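Local coordinates for Lmo1076 protein (PDB 5JQC) that is a secreted putative autolysin thought to act on the bacterial cell wall, possibly as an amidase, represented here by three SH3-like GW domains, at residues V77-N82 / G87-R92; N142-I147 / H177-I182. All coordinates share one frame; numbering follows the deposited sequence.

Interaction 1 of 2, residues V77-N82 / G87-R92; sequences VQFSLN and GWMDKR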
loop_
_atom_site.group_PDB
_atom_site.type_symbol
_atom_site.label_atom_id
_atom_site.label_comp_id
_atom_site.label_asym_id
_atom_site.label_seq_id
_atom_site.Cartn_x
_atom_site.Cartn_y
_atom_site.Cartn_z
ATOM N N VAL A 77 15.970 -12.699 -24.249
ATOM C CA VAL A 77 15.075 -13.116 -23.174
ATOM C C VAL A 77 13.895 -13.898 -23.747
ATOM O O VAL A 77 13.359 -13.564 -24.810
ATOM C CB VAL A 77 14.590 -11.901 -22.338
ATOM C CG1 VAL A 77 15.779 -11.088 -21.847
ATOM C CG2 VAL A 77 13.630 -11.017 -23.110
ATOM N N GLN A 78 13.489 -14.952 -23.030
ATOM C CA GLN A 78 12.353 -15.787 -23.423
ATOM C C GLN A 78 11.070 -15.229 -22.816
ATOM O O GLN A 78 10.882 -15.295 -21.598
ATOM C CB GLN A 78 12.547 -17.243 -22.973
ATOM C CG GLN A 78 11.363 -18.148 -23.305
ATOM C CD GLN A 78 11.369 -19.471 -22.550
ATOM O OE1 GLN A 78 11.397 -19.496 -21.323
ATOM N NE2 GLN A 78 11.339 -20.576 -23.286
ATOM N N PHE A 79 10.186 -14.706 -23.663
ATOM C CA PHE A 79 8.945 -14.085 -23.233
ATOM C C PHE A 79 7.747 -14.926 -23.647
ATOM O O PHE A 79 7.812 -15.722 -24.588
ATOM C CB PHE A 79 8.780 -12.688 -23.824
ATOM C CG PHE A 79 8.589 -12.683 -25.317
ATOM C CD1 PHE A 79 9.633 -13.020 -26.167
ATOM C CD2 PHE A 79 7.371 -12.331 -25.875
ATOM C CE1 PHE A 79 9.461 -13.018 -27.530
ATOM C CE2 PHE A 79 7.200 -12.323 -27.249
ATOM C CZ PHE A 79 8.249 -12.670 -28.071
ATOM N N SER A 80 6.631 -14.699 -22.952
ATOM C CA SER A 80 5.389 -15.426 -23.169
ATOM C C SER A 80 4.219 -14.456 -23.203
ATOM O O SER A 80 4.127 -13.548 -22.369
ATOM C CB SER A 80 5.159 -16.454 -22.063
ATOM O OG SER A 80 4.866 -15.802 -20.834
ATOM N N LEU A 81 3.322 -14.657 -24.162
ATOM C CA LEU A 81 2.119 -13.846 -24.296
ATOM C C LEU A 81 0.926 -14.657 -23.807
ATOM O O LEU A 81 0.640 -15.733 -24.347
ATOM C CB LEU A 81 1.916 -13.397 -25.741
ATOM C CG LEU A 81 0.694 -12.505 -25.918
ATOM C CD1 LEU A 81 0.820 -11.278 -25.038
ATOM C CD2 LEU A 81 0.535 -12.127 -27.371
ATOM N N ASN A 82 0.233 -14.132 -22.796
ATOM C CA ASN A 82 -0.883 -14.834 -22.169
ATOM C C ASN A 82 -0.467 -16.243 -21.786
ATOM O O ASN A 82 -1.165 -17.214 -22.064
ATOM C CB ASN A 82 -2.112 -14.859 -23.076
ATOM C CG ASN A 82 -2.549 -13.472 -23.492
ATOM O OD1 ASN A 82 -2.812 -13.216 -24.666
ATOM N ND2 ASN A 82 -2.608 -12.558 -22.531
ATOM N N GLY A 87 8.934 -17.139 -27.751
ATOM C CA GLY A 87 10.301 -17.413 -28.168
ATOM C C GLY A 87 11.268 -16.521 -27.405
ATOM O O GLY A 87 11.006 -16.133 -26.265
ATOM N N TRP A 88 12.377 -16.204 -28.068
ATOM C CA TRP A 88 13.416 -15.346 -27.517
ATOM C C TRP A 88 13.571 -14.098 -28.365
ATOM O O TRP A 88 13.502 -14.161 -29.593
ATOM C CB TRP A 88 14.753 -16.051 -27.470
ATOM C CG TRP A 88 14.734 -17.248 -26.661
ATOM C CD1 TRP A 88 14.078 -18.410 -26.929
ATOM C CD2 TRP A 88 15.422 -17.444 -25.427
ATOM N NE1 TRP A 88 14.314 -19.320 -25.933
ATOM C CE2 TRP A 88 15.140 -18.753 -24.999
ATOM C CE3 TRP A 88 16.250 -16.637 -24.641
ATOM C CZ2 TRP A 88 15.656 -19.278 -23.814
ATOM C CZ3 TRP A 88 16.767 -17.160 -23.468
ATOM C CH2 TRP A 88 16.471 -18.471 -23.067
HETATM N N MSE A 89 13.825 -12.978 -27.701
HETATM C CA MSE A 89 14.055 -11.714 -28.389
HETATM C C MSE A 89 15.048 -10.858 -27.603
HETATM O O MSE A 89 15.166 -10.994 -26.376
HETATM C CB MSE A 89 12.724 -10.981 -28.597
HETATM C CG MSE A 89 12.846 -9.621 -29.275
HETATM SE SE MSE A 89 11.214 -9.001 -30.168
HETATM C CE MSE A 89 9.932 -9.066 -28.679
ATOM N N ASP A 90 15.793 -10.032 -28.340
ATOM C CA ASP A 90 16.711 -9.063 -27.758
ATOM C C ASP A 90 16.060 -8.371 -26.571
ATOM O O ASP A 90 14.970 -7.805 -26.690
ATOM C CB ASP A 90 17.100 -8.030 -28.830
ATOM C CG ASP A 90 18.418 -7.321 -28.543
ATOM O OD1 ASP A 90 18.735 -6.998 -27.377
ATOM O OD2 ASP A 90 19.156 -7.075 -29.516
ATOM N N LYS A 91 16.746 -8.411 -25.427
ATOM C CA LYS A 91 16.237 -7.769 -24.216
ATOM C C LYS A 91 15.903 -6.299 -24.441
ATOM O O LYS A 91 15.002 -5.759 -23.785
ATOM C CB LYS A 91 17.261 -7.922 -23.092
ATOM C CG LYS A 91 16.839 -7.323 -21.774
ATOM C CD LYS A 91 17.835 -7.709 -20.717
ATOM C CE LYS A 91 17.347 -7.319 -19.351
ATOM N NZ LYS A 91 18.312 -7.781 -18.319
ATOM N N ARG A 92 16.602 -5.639 -25.369
ATOM C CA ARG A 92 16.362 -4.223 -25.642
ATOM C C ARG A 92 14.978 -3.976 -26.228
ATOM O O ARG A 92 14.467 -2.857 -26.143
ATOM C CB ARG A 92 17.432 -3.675 -26.592
ATOM C CG ARG A 92 18.817 -3.466 -25.971
ATOM C CD ARG A 92 19.833 -3.025 -27.038
ATOM N NE ARG A 92 19.951 -4.052 -28.071
ATOM C CZ ARG A 92 20.463 -3.865 -29.291
ATOM N NH1 ARG A 92 20.917 -2.666 -29.682
ATOM N NH2 ARG A 92 20.502 -4.893 -30.134
#
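V77 and M89 face each other as a hydrogen-bonded pair of an antiparallel beta hairpin, V77 N giving to M89 O at 2.8 Å and M89 N returning a bond to V77 O at 3.0 Å; in the next such pair, F79 N closes on G87 O at 3.1 Å. Between them lies the non-hydrogen-bonded pair Q78 and W88, the tryptophan belonging to the Gly-Trp dipeptide that gives GW domains their name. Here Q78 CB sits over the face of the indole, 3.7 Å from the centroid of its six-membered ring in a CH-pi contact, while the Q78 amide plane is turned 36° from the ring. V77, F79 and M89 point to the other face of the sheet. There F79 CE1 lies 4.0 Å from M89 CB, and the selenomethionine chain, bent at chi3, swings its methyl CE over one face of the phenyl ring. V77 CG1 packs at 3.7 Å against K91 CB, the lysine amine going on to a salt bridge with E68. At G87 (phi 157°, psi -150°) a CB would press on the preceding carbonyl O, so glycine suits this position. The hairpin forms one margin of a five-stranded sheet, with strand 62-71 beyond strand 74-81, while F94 of strand 94-96 touches V77, F79 and M89.

Interaction 2 of 2, residues N142-I147 / H177-I182; sequences NKDAKI and HVYDKI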
loop_
_atom_site.group_PDB
_atom_site.type_symbol
_atom_site.label_atom_id
_atom_site.label_comp_id
_atom_site.label_asym_id
_atom_site.label_seq_id
_atom_site.Cartn_x
_atom_site.Cartn_y
_atom_site.Cartn_z
ATOM N N ASN A 142 -11.738 13.040 3.422
ATOM C CA ASN A 142 -12.285 13.043 4.779
ATOM C C ASN A 142 -13.201 11.862 5.069
ATOM O O ASN A 142 -13.875 11.857 6.099
ATOM C CB ASN A 142 -12.996 14.362 5.084
ATOM C CG ASN A 142 -12.022 15.508 5.264
ATOM O OD1 ASN A 142 -10.967 15.355 5.883
ATOM N ND2 ASN A 142 -12.363 16.668 4.713
ATOM N N LYS A 143 -13.205 10.819 4.232
ATOM C CA LYS A 143 -13.957 9.602 4.521
ATOM C C LYS A 143 -13.119 8.630 5.344
ATOM O O LYS A 143 -11.883 8.620 5.269
ATOM C CB LYS A 143 -14.413 8.892 3.239
ATOM C CG LYS A 143 -15.382 9.680 2.375
ATOM C CD LYS A 143 -16.343 8.757 1.614
ATOM C CE LYS A 143 -17.540 9.547 1.065
ATOM N NZ LYS A 143 -18.616 8.671 0.501
ATOM N N ASP A 144 -13.808 7.787 6.108
ATOM C CA ASP A 144 -13.141 6.689 6.793
ATOM C C ASP A 144 -12.825 5.569 5.821
ATOM O O ASP A 144 -13.530 5.355 4.832
ATOM C CB ASP A 144 -14.006 6.149 7.931
ATOM C CG ASP A 144 -13.809 6.922 9.206
ATOM O OD1 ASP A 144 -13.051 7.926 9.180
ATOM O OD2 ASP A 144 -14.424 6.545 10.219
ATOM N N ALA A 145 -11.755 4.839 6.115
ATOM C CA ALA A 145 -11.299 3.800 5.211
ATOM C C ALA A 145 -10.611 2.706 6.003
ATOM O O ALA A 145 -10.066 2.945 7.087
ATOM C CB ALA A 145 -10.360 4.375 4.143
ATOM N N LYS A 146 -10.658 1.498 5.456
ATOM C CA LYS A 146 -9.934 0.363 5.999
ATOM C C LYS A 146 -8.719 0.105 5.114
ATOM O O LYS A 146 -8.852 -0.042 3.894
ATOM C CB LYS A 146 -10.832 -0.870 6.082
ATOM C CG LYS A 146 -10.180 -2.020 6.812
ATOM C CD LYS A 146 -11.056 -3.263 6.822
ATOM C CE LYS A 146 -10.328 -4.415 7.486
ATOM N NZ LYS A 146 -11.010 -5.716 7.246
ATOM N N ILE A 147 -7.545 0.064 5.727
ATOM C CA ILE A 147 -6.290 -0.151 5.020
ATOM C C ILE A 147 -5.957 -1.637 5.098
ATOM O O ILE A 147 -5.788 -2.185 6.193
ATOM C CB ILE A 147 -5.179 0.710 5.633
ATOM C CG1 ILE A 147 -5.422 2.191 5.299
ATOM C CG2 ILE A 147 -3.819 0.202 5.190
ATOM C CD1 ILE A 147 -5.063 3.158 6.430
ATOM N N HIS A 177 -4.867 9.519 7.669
ATOM C CA HIS A 177 -4.647 9.642 9.106
ATOM C C HIS A 177 -5.062 8.311 9.721
ATOM O O HIS A 177 -6.255 7.995 9.780
ATOM C CB HIS A 177 -5.456 10.786 9.705
ATOM C CG HIS A 177 -5.342 10.884 11.195
ATOM N ND1 HIS A 177 -4.439 11.719 11.820
ATOM C CD2 HIS A 177 -5.996 10.231 12.188
ATOM C CE1 HIS A 177 -4.556 11.592 13.131
ATOM N NE2 HIS A 177 -5.492 10.695 13.380
ATOM N N VAL A 178 -4.091 7.536 10.191
ATOM C CA VAL A 178 -4.393 6.206 10.709
ATOM C C VAL A 178 -4.792 6.302 12.175
ATOM O O VAL A 178 -4.095 6.936 12.985
ATOM C CB VAL A 178 -3.198 5.263 10.530
ATOM C CG1 VAL A 178 -3.604 3.835 10.898
ATOM C CG2 VAL A 178 -2.682 5.333 9.092
ATOM N N TYR A 179 -5.917 5.670 12.521
ATOM C CA TYR A 179 -6.342 5.601 13.909
ATOM C C TYR A 179 -5.480 4.606 14.668
ATOM O O TYR A 179 -5.099 3.562 14.130
ATOM C CB TYR A 179 -7.814 5.196 14.014
ATOM C CG TYR A 179 -8.740 6.146 13.274
ATOM C CD1 TYR A 179 -8.757 7.495 13.570
ATOM C CD2 TYR A 179 -9.607 5.679 12.292
ATOM C CE1 TYR A 179 -9.601 8.350 12.912
ATOM C CE2 TYR A 179 -10.442 6.514 11.627
ATOM C CZ TYR A 179 -10.445 7.854 11.935
ATOM O OH TYR A 179 -11.303 8.699 11.271
ATOM N N ASP A 180 -5.155 4.963 15.918
ATOM C CA ASP A 180 -4.570 4.020 16.867
ATOM C C ASP A 180 -5.581 2.947 17.201
ATOM O O ASP A 180 -6.759 3.249 17.424
ATOM C CB ASP A 180 -4.192 4.700 18.185
ATOM C CG ASP A 180 -3.237 5.847 18.012
ATOM O OD1 ASP A 180 -2.289 5.725 17.200
ATOM O OD2 ASP A 180 -3.434 6.860 18.729
ATOM N N LYS A 181 -5.113 1.696 17.291
ATOM C CA LYS A 181 -5.946 0.612 17.824
ATOM C C LYS A 181 -6.019 0.681 19.343
ATOM O O LYS A 181 -5.077 1.130 20.012
ATOM C CB LYS A 181 -5.408 -0.763 17.423
ATOM C CG LYS A 181 -5.391 -1.007 15.930
ATOM C CD LYS A 181 -4.727 -2.340 15.645
ATOM C CE LYS A 181 -4.912 -2.759 14.196
ATOM N NZ LYS A 181 -6.345 -3.061 13.908
ATOM N N ILE A 182 -7.152 0.237 19.890
ATOM C CA ILE A 182 -7.244 -0.009 21.322
ATOM C C ILE A 182 -6.523 -1.331 21.587
ATOM O O ILE A 182 -6.975 -2.400 21.161
ATOM C CB ILE A 182 -8.699 -0.049 21.806
ATOM C CG1 ILE A 182 -9.402 1.268 21.443
ATOM C CG2 ILE A 182 -8.749 -0.303 23.304
ATOM C CD1 ILE A 182 -10.843 1.322 21.819
#
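With D144 CG beside its own backbone N (chi1 -86°) and Y179 CG likewise set anti to its carbonyl carbon (chi1 -58°), the carboxylate and the phenol reach each other although the two backbones stay well apart. The nearest CA atoms, those of I147 and V178, are 8.7 Å from one another. The contact ties the sheet of the second SH3-like GW domain to the chain that leaves it, joining the start of strand 144-153 to the short strand 176-178 and the residues just beyond. In the five-stranded antiparallel sheet the two strands are not neighbours, since strand 103-112 runs between them; Y179 touches T109 and K111 of that strand, and D144 also touches K111. The buried tyrosine thus spans the intervening strand to meet an aspartate at the exposed surface. Farther along, I147 CD1 meets V178 CG2 at 4.2 Å, the two apolar side chains crossing at about a right angle, and I147 also packs on Y159. Past Y179 the chain leads to the third GW domain, whose R238 forms a salt bridge with D180 and whose S211 touches the Y179 side chain. The carboxylate and ring planes stand 74° apart, and Y179 OH donates to D144 OD1 at 2.8 Å, approaching on the syn side but out of the carboxylate plane.

How the interactions relate
Interactions 1 and 2 belong to successive GW domains of one elongated chain; their centres are 44 Å apart and their nearest atoms about 30 Å, so neither touches the other. Both domains have a five-stranded sheet with the strand order 4-3-2-1-5. Interaction 1 pairs strands 74-81 and 84-90, neighbours at one margin of their sheet, through backbone bonds. By contrast, interaction 2 links strand 144-153 with strand 176-178 and its exit across strand 103-112, through side chains alone. Its 177-182 segment also leads into the third domain. A glycerol, probably from crystallisation, lies about 3 Å from the K91 side chain, and a di(hydroxyethyl)ether about 8 Å from that of Y179.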